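Beta-carbonic anhydrase (Methanothermobacter thermautotrophicus, PDB 1G5C) catalyses the reversible hydration of carbon dioxide to bicarbonate and a proton, as a zinc-dependent enzyme of the beta class. Local coordinates at residues A[28-33]-A[82-87]. Residues are numbered along the deposited sequence; the frame is centred on the assembly and turned at random.
Sequences CIITCM and IIIVGH. With ZN (zinc ion), chain G.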
loop_
_atom_site.group_PDB
_atom_site.type_symbol
_atom_site.label_atom_id
_atom_site.label_comp_id
_atom_site.label_asym_id
_atom_site.label_seq_id
_atom_site.Cartn_x
_atom_site.Cartn_y
_atom_site.Cartn_z
ATOM N N CYS A 28 10.200 -5.120 3.299
ATOM C CA CYS A 28 8.836 -4.809 2.879
ATOM C C CYS A 28 7.983 -5.043 4.113
ATOM O O CYS A 28 8.030 -6.128 4.714
ATOM C CB CYS A 28 8.336 -5.712 1.759
ATOM S SG CYS A 28 6.578 -5.355 1.396
ATOM N N ILE A 29 7.222 -4.025 4.503
ATOM C CA ILE A 29 6.352 -4.112 5.670
ATOM C C ILE A 29 4.900 -4.182 5.185
ATOM O O ILE A 29 4.478 -3.409 4.306
ATOM C CB ILE A 29 6.471 -2.849 6.589
ATOM C CG1 ILE A 29 7.927 -2.570 6.982
ATOM C CG2 ILE A 29 5.613 -3.034 7.829
ATOM C CD1 ILE A 29 8.521 -3.563 7.964
ATOM N N ILE A 30 4.137 -5.109 5.747
ATOM C CA ILE A 30 2.724 -5.233 5.415
ATOM C C ILE A 30 1.964 -4.939 6.719
ATOM O O ILE A 30 2.178 -5.610 7.736
ATOM C CB ILE A 30 2.379 -6.658 4.911
ATOM C CG1 ILE A 30 3.076 -6.911 3.571
ATOM C CG2 ILE A 30 0.872 -6.801 4.733
ATOM C CD1 ILE A 30 3.039 -8.356 3.089
ATOM N N THR A 31 1.104 -3.926 6.702
ATOM C CA THR A 31 0.357 -3.591 7.902
ATOM C C THR A 31 -1.036 -3.031 7.606
ATOM O O THR A 31 -1.529 -3.120 6.465
ATOM C CB THR A 31 1.189 -2.632 8.816
ATOM O OG1 THR A 31 0.558 -2.530 10.109
ATOM C CG2 THR A 31 1.339 -1.231 8.161
ATOM N N CYS A 32 -1.683 -2.473 8.623
ATOM C CA CYS A 32 -3.046 -1.977 8.472
ATOM C C CYS A 32 -3.126 -0.487 8.152
ATOM O O CYS A 32 -2.162 0.255 8.359
ATOM C CB CYS A 32 -3.851 -2.294 9.753
ATOM S SG CYS A 32 -5.624 -1.877 9.671
ATOM N N MET A 33 -4.302 -0.048 7.691
ATOM C CA MET A 33 -4.524 1.356 7.324
ATOM C C MET A 33 -4.873 2.241 8.531
ATOM O O MET A 33 -5.031 3.474 8.395
ATOM C CB MET A 33 -5.644 1.444 6.270
ATOM C CG MET A 33 -7.010 1.075 6.818
ATOM S SD MET A 33 -8.290 0.952 5.566
ATOM C CE MET A 33 -8.737 2.584 5.378
ATOM N N ILE A 82 10.210 -9.811 4.368
ATOM C CA ILE A 82 8.878 -9.234 4.497
ATOM C C ILE A 82 8.422 -9.394 5.942
ATOM O O ILE A 82 8.612 -10.463 6.539
ATOM C CB ILE A 82 7.855 -9.973 3.595
ATOM C CG1 ILE A 82 8.277 -9.874 2.131
ATOM C CG2 ILE A 82 6.456 -9.382 3.807
ATOM C CD1 ILE A 82 7.428 -10.718 1.195
ATOM N N ILE A 83 7.822 -8.345 6.495
ATOM C CA ILE A 83 7.323 -8.378 7.868
ATOM C C ILE A 83 5.872 -7.927 7.908
ATOM O O ILE A 83 5.554 -6.774 7.562
ATOM C CB ILE A 83 8.122 -7.424 8.820
ATOM C CG1 ILE A 83 9.607 -7.762 8.803
ATOM C CG2 ILE A 83 7.596 -7.561 10.248
ATOM C CD1 ILE A 83 10.483 -6.772 9.612
ATOM N N ILE A 84 4.980 -8.829 8.298
ATOM C CA ILE A 84 3.587 -8.442 8.421
ATOM C C ILE A 84 3.489 -7.928 9.848
ATOM O O ILE A 84 4.027 -8.565 10.774
ATOM C CB ILE A 84 2.628 -9.642 8.252
ATOM C CG1 ILE A 84 2.750 -10.216 6.831
ATOM C CG2 ILE A 84 1.189 -9.197 8.566
ATOM C CD1 ILE A 84 1.951 -11.523 6.591
ATOM N N VAL A 85 2.859 -6.767 10.031
ATOM C CA VAL A 85 2.683 -6.207 11.365
ATOM C C VAL A 85 1.201 -5.935 11.646
ATOM O O VAL A 85 0.590 -5.004 11.086
ATOM C CB VAL A 85 3.480 -4.883 11.561
ATOM C CG1 VAL A 85 3.307 -4.376 13.001
ATOM C CG2 VAL A 85 4.957 -5.104 11.264
ATOM N N GLY A 86 0.597 -6.786 12.474
ATOM C CA GLY A 86 -0.784 -6.547 12.842
ATOM C C GLY A 86 -0.736 -5.654 14.067
ATOM O O GLY A 86 0.354 -5.311 14.536
ATOM N N HIS A 87 -1.888 -5.268 14.606
ATOM C CA HIS A 87 -1.866 -4.421 15.790
ATOM C C HIS A 87 -3.075 -4.706 16.657
ATOM O O HIS A 87 -4.097 -5.176 16.171
ATOM C CB HIS A 87 -1.863 -2.935 15.396
ATOM C CG HIS A 87 -3.122 -2.497 14.721
ATOM N ND1 HIS A 87 -4.191 -1.962 15.418
ATOM C CD2 HIS A 87 -3.510 -2.559 13.430
ATOM C CE1 HIS A 87 -5.177 -1.721 14.577
ATOM N NE2 HIS A 87 -4.798 -2.069 13.360
HETATM ZN ZN ZN G . -6.275 -2.405 11.930
HETATM O O HOH W 1 -7.530 -0.986 12.658
#
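Cys32 and His87 meet at the zinc ion, which Cys32 SG binds at 2.4 Å and His87 NE2 at 2.1 Å; Cys90 and a water molecule complete the site. The sulfur comes in at the rim of the imidazole, and Cys32 CB also sits in the ring plane, 3.7 Å from His87 CD2. With Cys32 SG anti to the backbone N (chi1 -175°), the sulfur is carried past the strand end to the metal. One step back, Thr31 OG1 donates a 2.7 Å hydrogen bond to Val85 O, approaching with a 17° tilt out of the carbonyl plane. This side-chain bond takes over where the main-chain ladder stops: Cys32 N is 4.2 Å from Val85 O. A valine at Thr31 would probably leave that carbonyl without its hydroxyl donor and let the two strands shift just before the zinc ligands. Behind it runs regular parallel pairing, with Ile83 N bonded to Cys28 O, Ile30 N to Ile83 O, and Val85 N to Ile30 O at 2.7 Å. These are neighbouring inner strands of the alpha/beta core of a beta-carbonic anhydrase, and two metal ligands stand at their C-terminal ends. On one face of the sheet Ile30 reaches across to Ile82, CD1 to CG2 at 3.6 Å, and lies alongside Ile84; Leu139 of helix 128-141 covers all three. On the other, Ile29 CG2 meets Val85 CG2 at 4.1 Å, while Ile29 CD1 turns across toward Ile83 CB, the two side chains lying side by side, because chi2 is -71° rather than extended. Helix 40-45 packs over this second face, Leu45 on Ile29 and Leu41 on both Thr31 and Val85. Strand 53-57 continues the sheet beyond 28-32, pairing through Ile29 and Thr31 with Ile55.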